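Local coordinates for lipoprotein (Mycoplasma mycoides subsp. capri, PDB 7ADK) that is of unknown exact function but probably cleaves protein substrates as a peptidase of the DUF31 family in the PA clan, at residues Y606-R611 with F696-Q700; L629-V635 with S761-K766; L745-P749 with T783-A788. All coordinates share one frame; numbering follows the deposited sequence.

Interaction 1: residues Y606-R611 with F696-Q700; sequences YAKFDR and FFSYQ
Tyr606 and Phe697 lie with their rings almost parallel, the planes only 9° apart. The two side chains come from opposite directions. The rings are offset so far, with centroids 5.4 Å apart in near-parallel planes, that only their margins meet. The touch is made by Tyr606 CE1, which lies 3.4 Å from Phe697 CE2. Tyr606 reaches this place because its CG is anti to the backbone N (chi1 -171°). Its hydroxyl stays beside Phe697 CD2 and is hydrogen-bonded to the carbonyl oxygen of Pro710.

Phe609 meets the same Phe697 ring from another direction. Its CB is 3.5 Å from Phe697 CE2, and Phe697 CZ sits over one face of the Phe609 ring, displaced toward the rim.

Arg611 uses its aliphatic part. Its CB lies over the centre of one face of Phe696, 4.0 Å from the ring centroid, in a CH-pi contact. CD packs beside it, 3.4 Å from Phe696 CD2. The chain then runs extended to NE, which comes within 4.0 Å of Tyr699 CE1. The guanidinium and the Tyr699 ring are strongly inclined, at 71°.

No hydrogen bond joins the two segments. An inverse gamma turn centred on Asp610 separates the residues that meet Phe697 from Arg611. Tyr606 closes helix 603-606, and the rest of both segments is loop. Segment 696-700 is tied by backbone bonds to Leu748 and Arg750, just past the end of strand 737-747. Tyr606, Phe609 and Phe697 form a buried aromatic cluster that holds the two loops together beside the sheet.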
ATOM      1  N   TYR B 606      36.037   5.699 -10.762  1.00 70.51           N
ATOM      2  CA  TYR B 606      35.247   4.497 -10.504  1.00 70.51           C
ATOM      3  C   TYR B 606      35.502   3.953  -9.096  1.00 70.51           C
ATOM      4  O   TYR B 606      34.568   3.568  -8.400  1.00 70.51           O
ATOM      5  CB  TYR B 606      35.530   3.447 -11.586  1.00 70.51           C
ATOM      6  CG  TYR B 606      34.590   2.261 -11.513  1.00 70.51           C
ATOM      7  CD1 TYR B 606      33.294   2.372 -12.044  1.00 70.51           C
ATOM      8  CD2 TYR B 606      34.959   1.098 -10.822  1.00 70.51           C
ATOM      9  CE1 TYR B 606      32.344   1.362 -11.834  1.00 70.51           C
ATOM     10  CE2 TYR B 606      34.009   0.090 -10.591  1.00 70.51           C
ATOM     11  CZ  TYR B 606      32.695   0.240 -11.068  1.00 70.51           C
ATOM     12  OH  TYR B 606      31.763  -0.682 -10.748  1.00 70.51           O
ATOM     13  N   ALA B 607      36.754   3.987  -8.632  1.00 70.91           N
ATOM     14  CA  ALA B 607      37.134   3.504  -7.310  1.00 70.91           C
ATOM     15  C   ALA B 607      36.426   4.211  -6.140  1.00 70.91           C
ATOM     16  O   ALA B 607      36.394   3.668  -5.039  1.00 70.91           O
ATOM     17  CB  ALA B 607      38.636   3.606  -7.182  1.00 70.91           C
ATOM     18  N   LYS B 608      35.868   5.411  -6.351  1.00 71.86           N
ATOM     19  CA  LYS B 608      35.071   6.152  -5.365  1.00 71.86           C
ATOM     20  C   LYS B 608      33.668   5.558  -5.190  1.00 71.86           C
ATOM     21  O   LYS B 608      33.067   5.761  -4.147  1.00 71.86           O
ATOM     22  CB  LYS B 608      34.998   7.643  -5.737  1.00 71.86           C
ATOM     23  CG  LYS B 608      36.362   8.337  -5.707  1.00 71.86           C
ATOM     24  CD  LYS B 608      36.310   9.866  -5.866  1.00 71.86           C
ATOM     25  CE  LYS B 608      35.971  10.338  -7.284  1.00 71.86           C
ATOM     26  NZ  LYS B 608      35.844  11.814  -7.383  1.00 71.86           N
ATOM     27  N   PHE B 609      33.157   4.805  -6.162  1.00 69.60           N
ATOM     28  CA  PHE B 609      31.873   4.096  -6.120  1.00 69.60           C
ATOM     29  C   PHE B 609      32.031   2.570  -5.930  1.00 69.60           C
ATOM     30  O   PHE B 609      31.054   1.864  -5.695  1.00 69.60           O
ATOM     31  CB  PHE B 609      31.144   4.378  -7.437  1.00 69.60           C
ATOM     32  CG  PHE B 609      30.802   5.821  -7.753  1.00 69.60           C
ATOM     33  CD1 PHE B 609      29.524   6.323  -7.457  1.00 69.60           C
ATOM     34  CD2 PHE B 609      31.724   6.640  -8.421  1.00 69.60           C
ATOM     35  CE1 PHE B 609      29.166   7.625  -7.832  1.00 69.60           C
ATOM     36  CE2 PHE B 609      31.370   7.948  -8.783  1.00 69.60           C
ATOM     37  CZ  PHE B 609      30.088   8.438  -8.503  1.00 69.60           C
ATOM     38  N   ASP B 610      33.253   2.044  -6.059  1.00 76.38           N
ATOM     39  CA  ASP B 610      33.594   0.622  -6.034  1.00 76.38           C
ATOM     40  C   ASP B 610      33.468   0.025  -4.615  1.00 76.38           C
ATOM     41  O   ASP B 610      34.442  -0.054  -3.866  1.00 76.38           O
ATOM     42  CB  ASP B 610      35.000   0.466  -6.636  1.00 76.38           C
ATOM     43  CG  ASP B 610      35.466  -0.967  -6.829  1.00 76.38           C
ATOM     44  OD1 ASP B 610      34.669  -1.907  -6.658  1.00 76.38           O
ATOM     45  OD2 ASP B 610      36.637  -1.160  -7.186  1.00 76.38           O
ATOM     46  N   ARG B 611      32.246  -0.337  -4.210  1.00 75.11           N
ATOM     47  CA  ARG B 611      31.939  -0.837  -2.862  1.00 75.11           C
ATOM     48  C   ARG B 611      32.702  -2.122  -2.488  1.00 75.11           C
ATOM     49  O   ARG B 611      32.869  -2.987  -3.348  1.00 75.11           O
ATOM     50  CB  ARG B 611      30.420  -1.038  -2.711  1.00 75.11           C
ATOM     51  CG  ARG B 611      29.857  -2.266  -3.440  1.00 75.11           C
ATOM     52  CD  ARG B 611      28.345  -2.349  -3.328  1.00 75.11           C
ATOM     53  NE  ARG B 611      27.792  -3.560  -3.953  1.00 75.11           N
ATOM     54  CZ  ARG B 611      27.479  -4.688  -3.349  1.00 75.11           C
ATOM     55  NH1 ARG B 611      26.942  -5.653  -4.019  1.00 75.11           N
ATOM     56  NH2 ARG B 611      27.686  -4.876  -2.089  1.00 75.11           N
ATOM     57  N   PHE B 696      24.739   1.677  -5.108  1.00 65.72           N
ATOM     58  CA  PHE B 696      25.867   1.663  -6.036  1.00 65.72           C
ATOM     59  C   PHE B 696      25.484   1.073  -7.396  1.00 65.72           C
ATOM     60  O   PHE B 696      24.312   1.002  -7.766  1.00 65.72           O
ATOM     61  CB  PHE B 696      27.020   0.908  -5.353  1.00 65.72           C
ATOM     62  CG  PHE B 696      27.335   1.369  -3.945  1.00 65.72           C
ATOM     63  CD1 PHE B 696      28.145   2.500  -3.749  1.00 65.72           C
ATOM     64  CD2 PHE B 696      26.795   0.693  -2.833  1.00 65.72           C
ATOM     65  CE1 PHE B 696      28.399   2.960  -2.449  1.00 65.72           C
ATOM     66  CE2 PHE B 696      27.056   1.151  -1.533  1.00 65.72           C
ATOM     67  CZ  PHE B 696      27.852   2.293  -1.345  1.00 65.72           C
ATOM     68  N   PHE B 697      26.485   0.649  -8.159  1.00 63.08           N
ATOM     69  CA  PHE B 697      26.333  -0.075  -9.414  1.00 63.08           C
ATOM     70  C   PHE B 697      25.960  -1.562  -9.249  1.00 63.08           C
ATOM     71  O   PHE B 697      26.316  -2.223  -8.280  1.00 63.08           O
ATOM     72  CB  PHE B 697      27.625   0.088 -10.209  1.00 63.08           C
ATOM     73  CG  PHE B 697      28.086   1.511 -10.458  1.00 63.08           C
ATOM     74  CD1 PHE B 697      27.231   2.433 -11.084  1.00 63.08           C
ATOM     75  CD2 PHE B 697      29.390   1.899 -10.106  1.00 63.08           C
ATOM     76  CE1 PHE B 697      27.670   3.739 -11.339  1.00 63.08           C
ATOM     77  CE2 PHE B 697      29.843   3.185 -10.418  1.00 63.08           C
ATOM     78  CZ  PHE B 697      28.978   4.103 -11.023  1.00 63.08           C
ATOM     79  N   SER B 698      25.219  -2.089 -10.214  1.00 68.13           N
ATOM     80  CA  SER B 698      24.711  -3.455 -10.273  1.00 68.13           C
ATOM     81  C   SER B 698      25.727  -4.449 -10.847  1.00 68.13           C
ATOM     82  O   SER B 698      26.352  -4.197 -11.874  1.00 68.13           O
ATOM     83  CB  SER B 698      23.469  -3.438 -11.151  1.00 68.13           C
ATOM     84  OG  SER B 698      22.823  -4.674 -11.146  1.00 68.13           O
ATOM     85  N   TYR B 699      25.858  -5.628 -10.244  1.00 72.00           N
ATOM     86  CA  TYR B 699      26.666  -6.749 -10.747  1.00 72.00           C
ATOM     87  C   TYR B 699      25.846  -7.619 -11.733  1.00 72.00           C
ATOM     88  O   TYR B 699      25.965  -8.838 -11.761  1.00 72.00           O
ATOM     89  CB  TYR B 699      27.282  -7.541  -9.568  1.00 72.00           C
ATOM     90  CG  TYR B 699      28.421  -6.894  -8.781  1.00 72.00           C
ATOM     91  CD1 TYR B 699      28.258  -5.649  -8.138  1.00 72.00           C
ATOM     92  CD2 TYR B 699      29.648  -7.575  -8.634  1.00 72.00           C
ATOM     93  CE1 TYR B 699      29.303  -5.086  -7.384  1.00 72.00           C
ATOM     94  CE2 TYR B 699      30.690  -7.029  -7.861  1.00 72.00           C
ATOM     95  CZ  TYR B 699      30.519  -5.777  -7.236  1.00 72.00           C
ATOM     96  OH  TYR B 699      31.502  -5.271  -6.454  1.00 72.00           O
ATOM     97  N   GLN B 700      24.977  -7.022 -12.548  1.00 71.66           N
ATOM     98  CA  GLN B 700      24.320  -7.683 -13.682  1.00 71.66           C
ATOM     99  C   GLN B 700      25.304  -7.895 -14.851  1.00 71.66           C
ATOM    100  O   GLN B 700      25.981  -6.953 -15.262  1.00 71.66           O
ATOM    101  CB  GLN B 700      23.097  -6.856 -14.117  1.00 71.66           C
ATOM    102  CG  GLN B 700      21.887  -7.710 -14.499  1.00 71.66           C
ATOM    103  CD  GLN B 700      21.998  -8.394 -15.842  1.00 71.66           C
ATOM    104  OE1 GLN B 700      22.211  -7.784 -16.868  1.00 71.66           O
ATOM    105  NE2 GLN B 700      21.839  -9.687 -15.904  1.00 71.66           N
TER

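Interaction 2: residues L629-V635 with S761-K766; sequences LDSLYIV and SSVRTK
Leu632 and Arg764 form the one beta bridge of this contact, an antiparallel hydrogen-bonded pair. Leu632 N donates to Arg764 O at 2.8 Å, and Arg764 N donates back to Leu632 O at the same distance of 2.8 Å.

One side-chain hydrogen bond extends the pairing. Thr765 OG1 is anti to its own backbone N (chi1 -160°) and donates to Asp630 O at 2.6 Å, in the carbonyl plane.

Within the strand, Arg764 grips Ser762 side-on. NE is 3.0 Å and NH2 is 3.2 Å from Ser762 OG, and that oxygen lies in the guanidinium plane. With NH1 bonded to Asn768, the group is held in its rotation.

The charges of Asp630 and Lys766 do not meet. Asp630 OD2 is 3.4 Å from Lys766 CG, while its salt bridges go to Arg274 and Lys693.

Apolar contacts fill the rest. The Tyr633 ring runs along the Val763 side chain, with CD1 of the tyrosine 3.7 Å from Val763 CG1. Leu632 CD2 packs on the backbone of Thr765 and Lys766. Val635 CG2 meets Ser761 CB at 3.4 Å.

Strand 761-765 pairs with strand 769-778 as well, so the loop 629-635 lines its second edge. The strand follows directly on a Gly-Ala-Ser-Gly sequence. This resembles the Gly-Asp-Ser-Gly of the nucleophile loop in chymotrypsin-like peptidases, consistent with the PA clan.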
ATOM      1  N   LEU B 629      31.467   7.515  -2.699  1.00 71.87           N
ATOM      2  CA  LEU B 629      30.376   8.183  -3.386  1.00 71.87           C
ATOM      3  C   LEU B 629      29.192   7.226  -3.523  1.00 71.87           C
ATOM      4  O   LEU B 629      29.334   6.010  -3.555  1.00 71.87           O
ATOM      5  CB  LEU B 629      30.831   8.756  -4.736  1.00 71.87           C
ATOM      6  CG  LEU B 629      31.171  10.249  -4.672  1.00 71.87           C
ATOM      7  CD1 LEU B 629      32.360  10.551  -3.777  1.00 71.87           C
ATOM      8  CD2 LEU B 629      31.454  10.794  -6.056  1.00 71.87           C
ATOM      9  N   ASP B 630      28.031   7.850  -3.523  1.00 69.12           N
ATOM     10  CA  ASP B 630      26.706   7.269  -3.444  1.00 69.12           C
ATOM     11  C   ASP B 630      25.992   7.526  -4.757  1.00 69.12           C
ATOM     12  O   ASP B 630      26.182   8.571  -5.365  1.00 69.12           O
ATOM     13  CB  ASP B 630      25.928   7.988  -2.342  1.00 69.12           C
ATOM     14  CG  ASP B 630      26.412   7.679  -0.935  1.00 69.12           C
ATOM     15  OD1 ASP B 630      26.472   6.486  -0.595  1.00 69.12           O
ATOM     16  OD2 ASP B 630      26.621   8.607  -0.122  1.00 69.12           O
ATOM     17  N   SER B 631      25.107   6.644  -5.177  1.00 62.75           N
ATOM     18  CA  SER B 631      24.067   7.028  -6.116  1.00 62.75           C
ATOM     19  C   SER B 631      22.776   7.282  -5.346  1.00 62.75           C
ATOM     20  O   SER B 631      22.293   6.433  -4.596  1.00 62.75           O
ATOM     21  CB  SER B 631      23.893   5.994  -7.219  1.00 62.75           C
ATOM     22  OG  SER B 631      25.075   5.818  -7.975  1.00 62.75           O
ATOM     23  N   LEU B 632      22.186   8.450  -5.537  1.00 60.52           N
ATOM     24  CA  LEU B 632      20.902   8.848  -4.967  1.00 60.52           C
ATOM     25  C   LEU B 632      19.858   8.829  -6.064  1.00 60.52           C
ATOM     26  O   LEU B 632      20.020   9.498  -7.077  1.00 60.52           O
ATOM     27  CB  LEU B 632      20.955  10.253  -4.341  1.00 60.52           C
ATOM     28  CG  LEU B 632      21.834  10.479  -3.108  1.00 60.52           C
ATOM     29  CD1 LEU B 632      21.668   9.347  -2.127  1.00 60.52           C
ATOM     30  CD2 LEU B 632      23.306  10.681  -3.424  1.00 60.52           C
ATOM     31  N   TYR B 633      18.780   8.084  -5.863  1.00 63.06           N
ATOM     32  CA  TYR B 633      17.608   8.227  -6.702  1.00 63.06           C
ATOM     33  C   TYR B 633      16.282   8.050  -5.943  1.00 63.06           C
ATOM     34  O   TYR B 633      15.495   7.177  -6.280  1.00 63.06           O
ATOM     35  CB  TYR B 633      17.732   7.476  -8.061  1.00 63.06           C
ATOM     36  CG  TYR B 633      18.548   6.219  -8.144  1.00 63.06           C
ATOM     37  CD1 TYR B 633      19.930   6.270  -8.350  1.00 63.06           C
ATOM     38  CD2 TYR B 633      17.908   4.986  -8.069  1.00 63.06           C
ATOM     39  CE1 TYR B 633      20.684   5.083  -8.389  1.00 63.06           C
ATOM     40  CE2 TYR B 633      18.674   3.819  -7.994  1.00 63.06           C
ATOM     41  CZ  TYR B 633      20.071   3.861  -8.100  1.00 63.06           C
ATOM     42  OH  TYR B 633      20.821   2.763  -7.785  1.00 63.06           O
ATOM     43  N   ILE B 634      16.003   8.892  -4.921  1.00 60.47           N
ATOM     44  CA  ILE B 634      14.591   9.212  -4.583  1.00 60.47           C
ATOM     45  C   ILE B 634      14.139  10.143  -5.664  1.00 60.47           C
ATOM     46  O   ILE B 634      14.147  11.359  -5.560  1.00 60.47           O
ATOM     47  CB  ILE B 634      14.253   9.866  -3.229  1.00 60.47           C
ATOM     48  CG1 ILE B 634      14.694   8.933  -2.117  1.00 60.47           C
ATOM     49  CG2 ILE B 634      12.724  10.071  -3.105  1.00 60.47           C
ATOM     50  CD1 ILE B 634      14.252   9.389  -0.725  1.00 60.47           C
ATOM     51  N   VAL B 635      13.802   9.499  -6.739  1.00 61.08           N
ATOM     52  CA  VAL B 635      13.305  10.076  -7.955  1.00 61.08           C
ATOM     53  C   VAL B 635      12.409   9.037  -8.552  1.00 61.08           C
ATOM     54  O   VAL B 635      12.458   7.858  -8.197  1.00 61.08           O
ATOM     55  CB  VAL B 635      14.414  10.442  -8.946  1.00 61.08           C
ATOM     56  CG1 VAL B 635      15.227  11.664  -8.531  1.00 61.08           C
ATOM     57  CG2 VAL B 635      15.392   9.302  -9.083  1.00 61.08           C
ATOM     58  N   SER B 761      14.041   9.785 -14.107  1.00 55.36           N
ATOM     59  CA  SER B 761      14.420   9.862 -12.700  1.00 55.36           C
ATOM     60  C   SER B 761      15.917  10.107 -12.562  1.00 55.36           C
ATOM     61  O   SER B 761      16.711   9.293 -13.012  1.00 55.36           O
ATOM     62  CB  SER B 761      14.017   8.532 -12.094  1.00 55.36           C
ATOM     63  OG  SER B 761      12.645   8.351 -12.241  1.00 55.36           O
ATOM     64  N   SER B 762      16.329  11.242 -12.012  1.00 56.77           N
ATOM     65  CA  SER B 762      17.744  11.590 -11.894  1.00 56.77           C
ATOM     66  C   SER B 762      18.471  10.699 -10.897  1.00 56.77           C
ATOM     67  O   SER B 762      18.168  10.728  -9.708  1.00 56.77           O
ATOM     68  CB  SER B 762      17.931  13.047 -11.473  1.00 56.77           C
ATOM     69  OG  SER B 762      17.397  13.287 -10.196  1.00 56.77           O
ATOM     70  N   VAL B 763      19.498  10.001 -11.357  1.00 57.45           N
ATOM     71  CA  VAL B 763      20.566   9.499 -10.515  1.00 57.45           C
ATOM     72  C   VAL B 763      21.456  10.670 -10.141  1.00 57.45           C
ATOM     73  O   VAL B 763      21.892  11.417 -11.016  1.00 57.45           O
ATOM     74  CB  VAL B 763      21.370   8.444 -11.291  1.00 57.45           C
ATOM     75  CG1 VAL B 763      22.488   7.815 -10.481  1.00 57.45           C
ATOM     76  CG2 VAL B 763      20.482   7.348 -11.873  1.00 57.45           C
ATOM     77  N   ARG B 764      21.790  10.826  -8.868  1.00 59.01           N
ATOM     78  CA  ARG B 764      22.705  11.860  -8.375  1.00 59.01           C
ATOM     79  C   ARG B 764      23.788  11.266  -7.519  1.00 59.01           C
ATOM     80  O   ARG B 764      23.728  10.109  -7.159  1.00 59.01           O
ATOM     81  CB  ARG B 764      21.957  12.910  -7.555  1.00 59.01           C
ATOM     82  CG  ARG B 764      20.683  13.345  -8.238  1.00 59.01           C
ATOM     83  CD  ARG B 764      20.118  14.570  -7.568  1.00 59.01           C
ATOM     84  NE  ARG B 764      18.819  14.871  -8.153  1.00 59.01           N
ATOM     85  CZ  ARG B 764      18.131  15.966  -8.045  1.00 59.01           C
ATOM     86  NH1 ARG B 764      18.505  16.946  -7.312  1.00 59.01           N
ATOM     87  NH2 ARG B 764      17.034  16.069  -8.701  1.00 59.01           N
ATOM     88  N   THR B 765      24.748  12.079  -7.139  1.00 64.93           N
ATOM     89  CA  THR B 765      25.721  11.732  -6.106  1.00 64.93           C
ATOM     90  C   THR B 765      25.814  12.797  -5.020  1.00 64.93           C
ATOM     91  O   THR B 765      25.184  13.847  -5.119  1.00 64.93           O
ATOM     92  CB  THR B 765      27.051  11.318  -6.721  1.00 64.93           C
ATOM     93  OG1 THR B 765      27.779  10.577  -5.780  1.00 64.93           O
ATOM     94  CG2 THR B 765      27.892  12.477  -7.197  1.00 64.93           C
ATOM     95  N   LYS B 766      26.560  12.481  -3.956  1.00 71.96           N
ATOM     96  CA  LYS B 766      26.491  13.004  -2.579  1.00 71.96           C
ATOM     97  C   LYS B 766      26.168  14.482  -2.392  1.00 71.96           C
ATOM     98  O   LYS B 766      25.361  14.802  -1.522  1.00 71.96           O
ATOM     99  CB  LYS B 766      27.836  12.755  -1.893  1.00 71.96           C
ATOM    100  CG  LYS B 766      28.111  11.284  -1.581  1.00 71.96           C
ATOM    101  CD  LYS B 766      29.463  11.070  -0.894  1.00 71.96           C
ATOM    102  CE  LYS B 766      29.649  11.878   0.399  1.00 71.96           C
ATOM    103  NZ  LYS B 766      30.955  11.627   1.041  1.00 71.96           N
TER

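Interaction 3: residues L745-P749 with T783-A788; sequences LEILP and TGLAVA
The carboxylate of Glu746 lies against Leu785 and Val787, and each oxygen meets a different one. OE1 is 3.9 Å from Leu785 CB, and OE2 is 3.7 Å from Val787 CG2. The chain of Glu746 is extended beyond CG, which carries the carboxylate across the neighbouring strand, between Leu785 and Val787. The ring of Pro749 turns its CD to the carbonyl of Gly784, 3.3 Å from that O.

The backbones form an antiparallel ladder. Ile747 and Ala786 are a hydrogen-bonded pair: Ile747 N reaches Ala786 O at 2.9 Å, and Ala786 N returns to Ile747 O at 3.0 Å. Glu746 and Val787 are the neighbouring non-hydrogen-bonded pair, and Ala788 N bonds to Leu745 O beyond it.

After Ile747 the strand ends. Leu748 and Leu785 extend together, with Leu748 CD1 3.7 Å from Leu785 CD2. Thr783 OG1 then donates to Pro749 O at 2.7 Å, tilted from the carbonyl plane.

Beyond Ile747 no backbone N-H···O bond joins the segments. The Thr783 hydroxyl on Pro749 O supplies the last polar link, inside a buried, mostly apolar sheet.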
ATOM      1  N   LEU B 745      27.071   6.658 -23.101  1.00 59.03           N
ATOM      2  CA  LEU B 745      27.504   6.033 -21.853  1.00 59.03           C
ATOM      3  C   LEU B 745      26.287   5.832 -20.950  1.00 59.03           C
ATOM      4  O   LEU B 745      25.498   6.761 -20.775  1.00 59.03           O
ATOM      5  CB  LEU B 745      28.583   6.908 -21.195  1.00 59.03           C
ATOM      6  CG  LEU B 745      29.059   6.439 -19.806  1.00 59.03           C
ATOM      7  CD1 LEU B 745      29.755   5.094 -19.862  1.00 59.03           C
ATOM      8  CD2 LEU B 745      30.040   7.445 -19.229  1.00 59.03           C
ATOM      9  N   GLU B 746      26.132   4.658 -20.354  1.00 60.38           N
ATOM     10  CA  GLU B 746      25.005   4.346 -19.483  1.00 60.38           C
ATOM     11  C   GLU B 746      25.396   3.542 -18.241  1.00 60.38           C
ATOM     12  O   GLU B 746      26.439   2.897 -18.184  1.00 60.38           O
ATOM     13  CB  GLU B 746      23.865   3.669 -20.259  1.00 60.38           C
ATOM     14  CG  GLU B 746      23.269   4.565 -21.346  1.00 60.38           C
ATOM     15  CD  GLU B 746      21.903   4.133 -21.886  1.00 60.38           C
ATOM     16  OE1 GLU B 746      21.377   3.069 -21.521  1.00 60.38           O
ATOM     17  OE2 GLU B 746      21.353   4.856 -22.740  1.00 60.38           O
ATOM     18  N   ILE B 747      24.537   3.635 -17.231  1.00 59.16           N
ATOM     19  CA  ILE B 747      24.734   3.183 -15.855  1.00 59.16           C
ATOM     20  C   ILE B 747      23.656   2.167 -15.473  1.00 59.16           C
ATOM     21  O   ILE B 747      22.510   2.317 -15.888  1.00 59.16           O
ATOM     22  CB  ILE B 747      24.686   4.415 -14.932  1.00 59.16           C
ATOM     23  CG1 ILE B 747      25.724   5.499 -15.287  1.00 59.16           C
ATOM     24  CG2 ILE B 747      24.793   4.037 -13.463  1.00 59.16           C
ATOM     25  CD1 ILE B 747      27.177   5.067 -15.244  1.00 59.16           C
ATOM     26  N   LEU B 748      24.011   1.151 -14.687  1.00 63.42           N
ATOM     27  CA  LEU B 748      23.087   0.175 -14.106  1.00 63.42           C
ATOM     28  C   LEU B 748      22.983   0.366 -12.572  1.00 63.42           C
ATOM     29  O   LEU B 748      23.804  -0.173 -11.831  1.00 63.42           O
ATOM     30  CB  LEU B 748      23.482  -1.273 -14.466  1.00 63.42           C
ATOM     31  CG  LEU B 748      23.376  -1.730 -15.931  1.00 63.42           C
ATOM     32  CD1 LEU B 748      21.981  -1.494 -16.486  1.00 63.42           C
ATOM     33  CD2 LEU B 748      24.392  -1.124 -16.890  1.00 63.42           C
ATOM     34  N   PRO B 749      21.995   1.127 -12.082  1.00 63.81           N
ATOM     35  CA  PRO B 749      21.656   1.227 -10.666  1.00 63.81           C
ATOM     36  C   PRO B 749      21.309  -0.105  -9.988  1.00 63.81           C
ATOM     37  O   PRO B 749      20.577  -0.926 -10.546  1.00 63.81           O
ATOM     38  CB  PRO B 749      20.455   2.173 -10.646  1.00 63.81           C
ATOM     39  CG  PRO B 749      19.888   2.155 -12.051  1.00 63.81           C
ATOM     40  CD  PRO B 749      21.167   2.050 -12.844  1.00 63.81           C
ATOM     41  N   THR B 783      17.203  -4.557 -12.066  1.00 63.71           N
ATOM     42  CA  THR B 783      17.988  -3.367 -12.390  1.00 63.71           C
ATOM     43  C   THR B 783      17.377  -2.676 -13.610  1.00 63.71           C
ATOM     44  O   THR B 783      16.362  -3.099 -14.154  1.00 63.71           O
ATOM     45  CB  THR B 783      19.471  -3.744 -12.552  1.00 63.71           C
ATOM     46  OG1 THR B 783      20.321  -2.637 -12.670  1.00 63.71           O
ATOM     47  CG2 THR B 783      19.769  -4.591 -13.774  1.00 63.71           C
ATOM     48  N   GLY B 784      17.965  -1.586 -14.057  1.00 57.60           N
ATOM     49  CA  GLY B 784      17.556  -0.891 -15.263  1.00 57.60           C
ATOM     50  C   GLY B 784      18.600   0.124 -15.688  1.00 57.60           C
ATOM     51  O   GLY B 784      19.676   0.157 -15.113  1.00 57.60           O
ATOM     52  N   LEU B 785      18.310   0.940 -16.688  1.00 55.68           N
ATOM     53  CA  LEU B 785      19.316   1.675 -17.444  1.00 55.68           C
ATOM     54  C   LEU B 785      19.175   3.189 -17.313  1.00 55.68           C
ATOM     55  O   LEU B 785      18.070   3.722 -17.412  1.00 55.68           O
ATOM     56  CB  LEU B 785      19.231   1.231 -18.901  1.00 55.68           C
ATOM     57  CG  LEU B 785      19.540  -0.263 -19.104  1.00 55.68           C
ATOM     58  CD1 LEU B 785      18.430  -0.938 -19.887  1.00 55.68           C
ATOM     59  CD2 LEU B 785      20.850  -0.447 -19.843  1.00 55.68           C
ATOM     60  N   ALA B 786      20.295   3.888 -17.131  1.00 55.90           N
ATOM     61  CA  ALA B 786      20.343   5.343 -17.005  1.00 55.90           C
ATOM     62  C   ALA B 786      21.354   6.020 -17.949  1.00 55.90           C
ATOM     63  O   ALA B 786      22.504   5.605 -18.029  1.00 55.90           O
ATOM     64  CB  ALA B 786      20.581   5.706 -15.539  1.00 55.90           C
ATOM     65  N   VAL B 787      20.949   7.091 -18.631  1.00 57.53           N
ATOM     66  CA  VAL B 787      21.765   7.905 -19.541  1.00 57.53           C
ATOM     67  C   VAL B 787      22.743   8.764 -18.764  1.00 57.53           C
ATOM     68  O   VAL B 787      22.304   9.642 -18.032  1.00 57.53           O
ATOM     69  CB  VAL B 787      20.870   8.822 -20.392  1.00 57.53           C
ATOM     70  CG1 VAL B 787      21.653   9.798 -21.262  1.00 57.53           C
ATOM     71  CG2 VAL B 787      19.983   8.027 -21.328  1.00 57.53           C
ATOM     72  N   ALA B 788      24.052   8.610 -18.945  1.00 59.34           N
ATOM     73  CA  ALA B 788      24.983   9.599 -18.417  1.00 59.34           C
ATOM     74  C   ALA B 788      24.938  10.881 -19.266  1.00 59.34           C
ATOM     75  O   ALA B 788      24.991  10.841 -20.496  1.00 59.34           O
ATOM     76  CB  ALA B 788      26.381   9.006 -18.300  1.00 59.34           C
TER

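Overall arrangement
All three contacts are buried, but their chemistry follows their place in the fold. Interaction 3 joins two long strands of the mixed sheet and rests mainly on backbone bonds. Interaction 2 sets a loop on strand 761-765 of the same sheet, with a single bridge; in both, one threonine hydroxyl bonds to a backbone carbonyl. Interaction 1 joins two loops mainly by rings and aliphatic carbons, with no hydrogen bond between the segments, and lies farthest of the three from the chain centre. The contacts also touch. Lys608 O takes a probable hydrogen bond from Leu629 N, Ser698 N gives one to Leu748 O, and Val763 CG2 packs on Ala786 CB.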